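Local atomic coordinates of proteolytically activated form of PPO4 Tyrosinase (Agaricus bisporus var. bisporus H97, PDB entry 4OUA), a protein that uses a pair of copper ions to hydroxylate monophenols and oxidise the resulting o-diphenols to o-quinones, the first step of melanin synthesis. Residues 165-173 with 184-192. Residues are numbered along the deposited sequence; the frame is centred on the assembly and turned at random.
Sequences ILRYSFHPI and DTWKTTVRN
Ser-169 and Thr-188 form an isolated antiparallel beta bridge between two limbs of the long loop that joins strand 158-162 to helix 201-224 in the tyrosinase central domain. Two backbone bonds define them as a non-hydrogen-bonded pair: Thr-189 N donates to Tyr-168 O (3.0 Å), and Phe-170 N donates to Lys-187 O (3.2 Å). A side chain adds a third bond beside the bridge: Thr-189 OG1, set between its own N and carbonyl carbon (chi1 58°), accepts from Tyr-168 N at 2.9 Å with an N-H...O angle of 156°. The same rotamer sends the methyl CG2 to Phe-170 CE1, 3.7 Å away, while Lys-187 O lies in the ring plane at the phenyl edge. Thr-188 CG2 rests against Ser-169 OG, and its OG1 touches Arg-167 CD; the guanidinium of Arg-167 continues to a salt bridge with Glu-199.

At one end Arg-191 reaches across with its chain extended from CG to NE. Its guanidinium turns a face to Leu-166 O, which is not hydrogen-bonded to it, whereas NH2 makes a weak bond to Ile-165 O (N-H...O angle 119°) and a salt bridge to Asp-275. The Arg-191 side chain is about 10 Å from that of His-254, a copper ligand. At the other end Ile-173 lays CD1 against the backbone carbonyls of Asp-184 and Trp-186, with Ile-173 CG1 3.9 Å from Trp-186 O.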
ATOM      1  N   ILE A 165     -12.653  -5.945   3.109  1.00 34.58           N
ATOM      2  CA  ILE A 165     -11.949  -4.940   2.321  1.00 34.43           C
ATOM      3  C   ILE A 165     -12.548  -3.547   2.505  1.00 31.99           C
ATOM      4  O   ILE A 165     -11.849  -2.542   2.374  1.00 34.19           O
ATOM      5  CB  ILE A 165     -11.957  -5.301   0.820  1.00 28.76           C
ATOM      6  CG1 ILE A 165     -11.285  -6.657   0.599  1.00 30.90           C
ATOM      7  CG2 ILE A 165     -11.263  -4.227   0.004  1.00 27.95           C
ATOM      8  CD1 ILE A 165     -11.199  -7.067  -0.854  1.00 32.21           C
ATOM      9  N   LEU A 166     -13.840  -3.490   2.814  1.00 30.32           N
ATOM     10  CA  LEU A 166     -14.528  -2.214   2.974  1.00 32.89           C
ATOM     11  C   LEU A 166     -13.996  -1.401   4.152  1.00 33.99           C
ATOM     12  O   LEU A 166     -13.738  -0.205   4.025  1.00 33.24           O
ATOM     13  CB  LEU A 166     -16.033  -2.435   3.143  1.00 26.75           C
ATOM     14  CG  LEU A 166     -16.795  -2.962   1.926  1.00 30.51           C
ATOM     15  CD1 LEU A 166     -18.291  -2.927   2.180  1.00 30.11           C
ATOM     16  CD2 LEU A 166     -16.446  -2.167   0.680  1.00 29.96           C
ATOM     17  N   ARG A 167     -13.826  -2.051   5.297  1.00 35.22           N
ATOM     18  CA  ARG A 167     -13.461  -1.339   6.515  1.00 33.90           C
ATOM     19  C   ARG A 167     -12.813  -2.257   7.544  1.00 37.47           C
ATOM     20  O   ARG A 167     -13.032  -3.467   7.533  1.00 40.84           O
ATOM     21  CB  ARG A 167     -14.701  -0.683   7.123  1.00 38.17           C
ATOM     22  CG  ARG A 167     -15.757  -1.691   7.564  1.00 31.41           C
ATOM     23  CD  ARG A 167     -17.061  -1.019   7.950  1.00 23.86           C
ATOM     24  NE  ARG A 167     -17.681  -0.330   6.822  1.00 33.81           N
ATOM     25  CZ  ARG A 167     -18.508  -0.904   5.954  1.00 33.62           C
ATOM     26  NH1 ARG A 167     -18.815  -2.189   6.074  1.00 27.49           N
ATOM     27  NH2 ARG A 167     -19.028  -0.194   4.961  1.00 38.78           N
ATOM     28  N   TYR A 168     -12.013  -1.673   8.430  1.00 33.80           N
ATOM     29  CA  TYR A 168     -11.481  -2.406   9.574  1.00 30.64           C
ATOM     30  C   TYR A 168     -12.246  -2.035  10.839  1.00 36.93           C
ATOM     31  O   TYR A 168     -12.552  -0.864  11.068  1.00 37.09           O
ATOM     32  CB  TYR A 168      -9.990  -2.126   9.767  1.00 30.79           C
ATOM     33  CG  TYR A 168      -9.450  -2.648  11.079  1.00 31.68           C
ATOM     34  CD1 TYR A 168      -9.324  -4.012  11.307  1.00 34.04           C
ATOM     35  CD2 TYR A 168      -9.072  -1.778  12.092  1.00 32.44           C
ATOM     36  CE1 TYR A 168      -8.835  -4.497  12.506  1.00 29.66           C
ATOM     37  CE2 TYR A 168      -8.581  -2.253  13.296  1.00 32.33           C
ATOM     38  CZ  TYR A 168      -8.464  -3.613  13.497  1.00 33.23           C
ATOM     39  OH  TYR A 168      -7.976  -4.092  14.692  1.00 35.37           O
ATOM     40  N   SER A 169     -12.556  -3.037  11.654  1.00 31.10           N
ATOM     41  CA  SER A 169     -13.244  -2.801  12.916  1.00 34.45           C
ATOM     42  C   SER A 169     -12.253  -2.826  14.071  1.00 36.49           C
ATOM     43  O   SER A 169     -11.642  -3.855  14.349  1.00 38.45           O
ATOM     44  CB  SER A 169     -14.343  -3.844  13.139  1.00 39.01           C
ATOM     45  OG  SER A 169     -15.304  -3.812  12.097  1.00 38.24           O
ATOM     46  N   PHE A 170     -12.090  -1.686  14.736  1.00 36.45           N
ATOM     47  CA  PHE A 170     -11.189  -1.598  15.879  1.00 35.61           C
ATOM     48  C   PHE A 170     -11.718  -2.420  17.052  1.00 43.33           C
ATOM     49  O   PHE A 170     -12.918  -2.427  17.328  1.00 40.73           O
ATOM     50  CB  PHE A 170     -10.991  -0.142  16.303  1.00 34.70           C
ATOM     51  CG  PHE A 170     -10.222   0.682  15.309  1.00 40.04           C
ATOM     52  CD1 PHE A 170     -10.877   1.368  14.299  1.00 41.81           C
ATOM     53  CD2 PHE A 170      -8.842   0.775  15.387  1.00 39.28           C
ATOM     54  CE1 PHE A 170     -10.170   2.127  13.385  1.00 39.86           C
ATOM     55  CE2 PHE A 170      -8.129   1.532  14.477  1.00 35.20           C
ATOM     56  CZ  PHE A 170      -8.793   2.209  13.474  1.00 34.69           C
ATOM     57  N   HIS A 171     -10.812  -3.113  17.734  1.00 43.22           N
ATOM     58  CA  HIS A 171     -11.171  -3.918  18.894  1.00 35.57           C
ATOM     59  C   HIS A 171     -10.004  -4.015  19.871  1.00 37.91           C
ATOM     60  O   HIS A 171      -9.218  -4.961  19.824  1.00 49.24           O
ATOM     61  CB  HIS A 171     -11.626  -5.315  18.461  1.00 37.77           C
ATOM     62  CG  HIS A 171     -10.700  -5.981  17.489  1.00 39.72           C
ATOM     63  ND1 HIS A 171      -9.570  -6.663  17.883  1.00 38.35           N
ATOM     64  CD2 HIS A 171     -10.736  -6.064  16.138  1.00 38.55           C
ATOM     65  CE1 HIS A 171      -8.952  -7.140  16.819  1.00 37.86           C
ATOM     66  NE2 HIS A 171      -9.639  -6.790  15.746  1.00 36.10           N
ATOM     67  N   PRO A 172      -9.891  -3.027  20.768  1.00 35.85           N
ATOM     68  CA  PRO A 172     -10.808  -1.888  20.826  1.00 36.73           C
ATOM     69  C   PRO A 172     -10.268  -0.677  20.076  1.00 44.53           C
ATOM     70  O   PRO A 172      -9.248  -0.782  19.393  1.00 45.34           O
ATOM     71  CB  PRO A 172     -10.887  -1.602  22.322  1.00 40.42           C
ATOM     72  CG  PRO A 172      -9.496  -1.914  22.801  1.00 35.82           C
ATOM     73  CD  PRO A 172      -8.966  -3.033  21.916  1.00 34.50           C
ATOM     74  N   ILE A 173     -10.948   0.458  20.200  1.00 40.21           N
ATOM     75  CA  ILE A 173     -10.398   1.715  19.718  1.00 34.16           C
ATOM     76  C   ILE A 173      -9.224   2.080  20.614  1.00 38.18           C
ATOM     77  O   ILE A 173      -9.412   2.400  21.787  1.00 48.48           O
ATOM     78  CB  ILE A 173     -11.440   2.847  19.721  1.00 37.81           C
ATOM     79  CG1 ILE A 173     -12.595   2.513  18.776  1.00 35.79           C
ATOM     80  CG2 ILE A 173     -10.793   4.166  19.326  1.00 37.38           C
ATOM     81  CD1 ILE A 173     -13.673   3.572  18.737  1.00 35.65           C
ATOM     82  N   ASP A 184     -12.004   8.848  17.784  1.00 45.03           N
ATOM     83  CA  ASP A 184     -12.055   8.144  19.062  1.00 47.26           C
ATOM     84  C   ASP A 184     -13.384   7.418  19.258  1.00 45.53           C
ATOM     85  O   ASP A 184     -13.450   6.410  19.959  1.00 56.37           O
ATOM     86  CB  ASP A 184     -11.811   9.112  20.224  1.00 54.01           C
ATOM     87  CG  ASP A 184     -12.730  10.323  20.187  1.00 54.64           C
ATOM     88  OD1 ASP A 184     -13.762  10.284  19.483  1.00 51.04           O
ATOM     89  OD2 ASP A 184     -12.420  11.319  20.874  1.00 50.18           O
ATOM     90  N   THR A 185     -14.441   7.932  18.640  1.00 52.65           N
ATOM     91  CA  THR A 185     -15.763   7.320  18.759  1.00 49.02           C
ATOM     92  C   THR A 185     -16.119   6.480  17.533  1.00 50.43           C
ATOM     93  O   THR A 185     -17.060   5.687  17.572  1.00 52.82           O
ATOM     94  CB  THR A 185     -16.865   8.381  18.970  1.00 49.29           C
ATOM     95  OG1 THR A 185     -16.941   9.236  17.823  1.00 55.10           O
ATOM     96  CG2 THR A 185     -16.572   9.219  20.206  1.00 54.73           C
ATOM     97  N   TRP A 186     -15.369   6.657  16.449  1.00 57.20           N
ATOM     98  CA  TRP A 186     -15.593   5.879  15.233  1.00 46.73           C
ATOM     99  C   TRP A 186     -15.204   4.420  15.441  1.00 43.52           C
ATOM    100  O   TRP A 186     -14.022   4.087  15.528  1.00 44.23           O
ATOM    101  CB  TRP A 186     -14.816   6.473  14.056  1.00 39.85           C
ATOM    102  CG  TRP A 186     -15.665   7.317  13.149  1.00 49.19           C
ATOM    103  CD1 TRP A 186     -17.011   7.207  12.949  1.00 46.27           C
ATOM    104  CD2 TRP A 186     -15.225   8.405  12.327  1.00 51.09           C
ATOM    105  NE1 TRP A 186     -17.436   8.156  12.050  1.00 38.22           N
ATOM    106  CE2 TRP A 186     -16.358   8.906  11.653  1.00 41.88           C
ATOM    107  CE3 TRP A 186     -13.984   9.005  12.092  1.00 42.15           C
ATOM    108  CZ2 TRP A 186     -16.288   9.974  10.763  1.00 44.85           C
ATOM    109  CZ3 TRP A 186     -13.916  10.066  11.207  1.00 49.45           C
ATOM    110  CH2 TRP A 186     -15.061  10.539  10.553  1.00 48.81           C
ATOM    111  N   LYS A 187     -16.209   3.556  15.513  1.00 45.48           N
ATOM    112  CA  LYS A 187     -15.994   2.144  15.800  1.00 46.51           C
ATOM    113  C   LYS A 187     -15.221   1.453  14.678  1.00 45.21           C
ATOM    114  O   LYS A 187     -14.344   0.630  14.934  1.00 50.04           O
ATOM    115  CB  LYS A 187     -17.336   1.445  16.038  1.00 48.10           C
ATOM    116  CG  LYS A 187     -18.218   2.155  17.060  1.00 47.17           C
ATOM    117  CD  LYS A 187     -19.472   1.357  17.381  1.00 46.72           C
ATOM    118  CE  LYS A 187     -19.139   0.076  18.132  1.00 46.51           C
ATOM    119  NZ  LYS A 187     -18.576   0.347  19.484  1.00 49.92           N
ATOM    120  N   THR A 188     -15.547   1.792  13.435  1.00 37.70           N
ATOM    121  CA  THR A 188     -14.824   1.246  12.293  1.00 41.33           C
ATOM    122  C   THR A 188     -14.244   2.372  11.450  1.00 36.68           C
ATOM    123  O   THR A 188     -14.608   3.534  11.620  1.00 47.20           O
ATOM    124  CB  THR A 188     -15.728   0.363  11.405  1.00 37.10           C
ATOM    125  OG1 THR A 188     -16.526   1.191  10.549  1.00 35.17           O
ATOM    126  CG2 THR A 188     -16.637  -0.511  12.258  1.00 32.79           C
ATOM    127  N   THR A 189     -13.335   2.024  10.547  1.00 39.12           N
ATOM    128  CA  THR A 189     -12.814   2.991   9.587  1.00 40.57           C
ATOM    129  C   THR A 189     -13.922   3.469   8.647  1.00 40.04           C
ATOM    130  O   THR A 189     -14.834   2.714   8.311  1.00 38.74           O
ATOM    131  CB  THR A 189     -11.653   2.399   8.769  1.00 37.46           C
ATOM    132  OG1 THR A 189     -12.092   1.216   8.091  1.00 37.17           O
ATOM    133  CG2 THR A 189     -10.490   2.044   9.689  1.00 33.86           C
ATOM    134  N   VAL A 190     -13.849   4.730   8.232  1.00 38.39           N
ATOM    135  CA  VAL A 190     -14.913   5.316   7.425  1.00 41.59           C
ATOM    136  C   VAL A 190     -14.396   6.024   6.177  1.00 36.27           C
ATOM    137  O   VAL A 190     -13.387   6.728   6.220  1.00 38.42           O
ATOM    138  CB  VAL A 190     -15.745   6.310   8.251  1.00 39.89           C
ATOM    139  CG1 VAL A 190     -16.614   7.155   7.340  1.00 41.91           C
ATOM    140  CG2 VAL A 190     -16.596   5.561   9.264  1.00 37.26           C
ATOM    141  N   ARG A 191     -15.104   5.833   5.067  1.00 34.14           N
ATOM    142  CA  ARG A 191     -14.746   6.457   3.797  1.00 37.78           C
ATOM    143  C   ARG A 191     -15.746   7.539   3.396  1.00 45.91           C
ATOM    144  O   ARG A 191     -16.950   7.289   3.340  1.00 47.03           O
ATOM    145  CB  ARG A 191     -14.656   5.405   2.691  1.00 34.82           C
ATOM    146  CG  ARG A 191     -13.566   4.370   2.898  1.00 41.81           C
ATOM    147  CD  ARG A 191     -13.642   3.275   1.847  1.00 37.46           C
ATOM    148  NE  ARG A 191     -12.719   2.182   2.135  1.00 35.44           N
ATOM    149  CZ  ARG A 191     -12.698   1.025   1.479  1.00 35.34           C
ATOM    150  NH1 ARG A 191     -13.553   0.804   0.490  1.00 36.97           N
ATOM    151  NH2 ARG A 191     -11.822   0.089   1.815  1.00 34.36           N
ATOM    152  N   ASN A 192     -15.237   8.735   3.114  1.00 38.12           N
ATOM    153  CA  ASN A 192     -16.065   9.831   2.618  1.00 39.45           C
ATOM    154  C   ASN A 192     -17.252  10.134   3.533  1.00 46.94           C
ATOM    155  O   ASN A 192     -18.403  10.066   3.102  1.00 49.33           O
ATOM    156  CB  ASN A 192     -16.565   9.505   1.206  1.00 42.09           C
ATOM    157  CG  ASN A 192     -17.035  10.735   0.449  1.00 44.59           C
ATOM    158  OD1 ASN A 192     -16.467  11.819   0.586  1.00 50.95           O
ATOM    159  ND2 ASN A 192     -18.077  10.569  -0.358  1.00 37.35           N
TER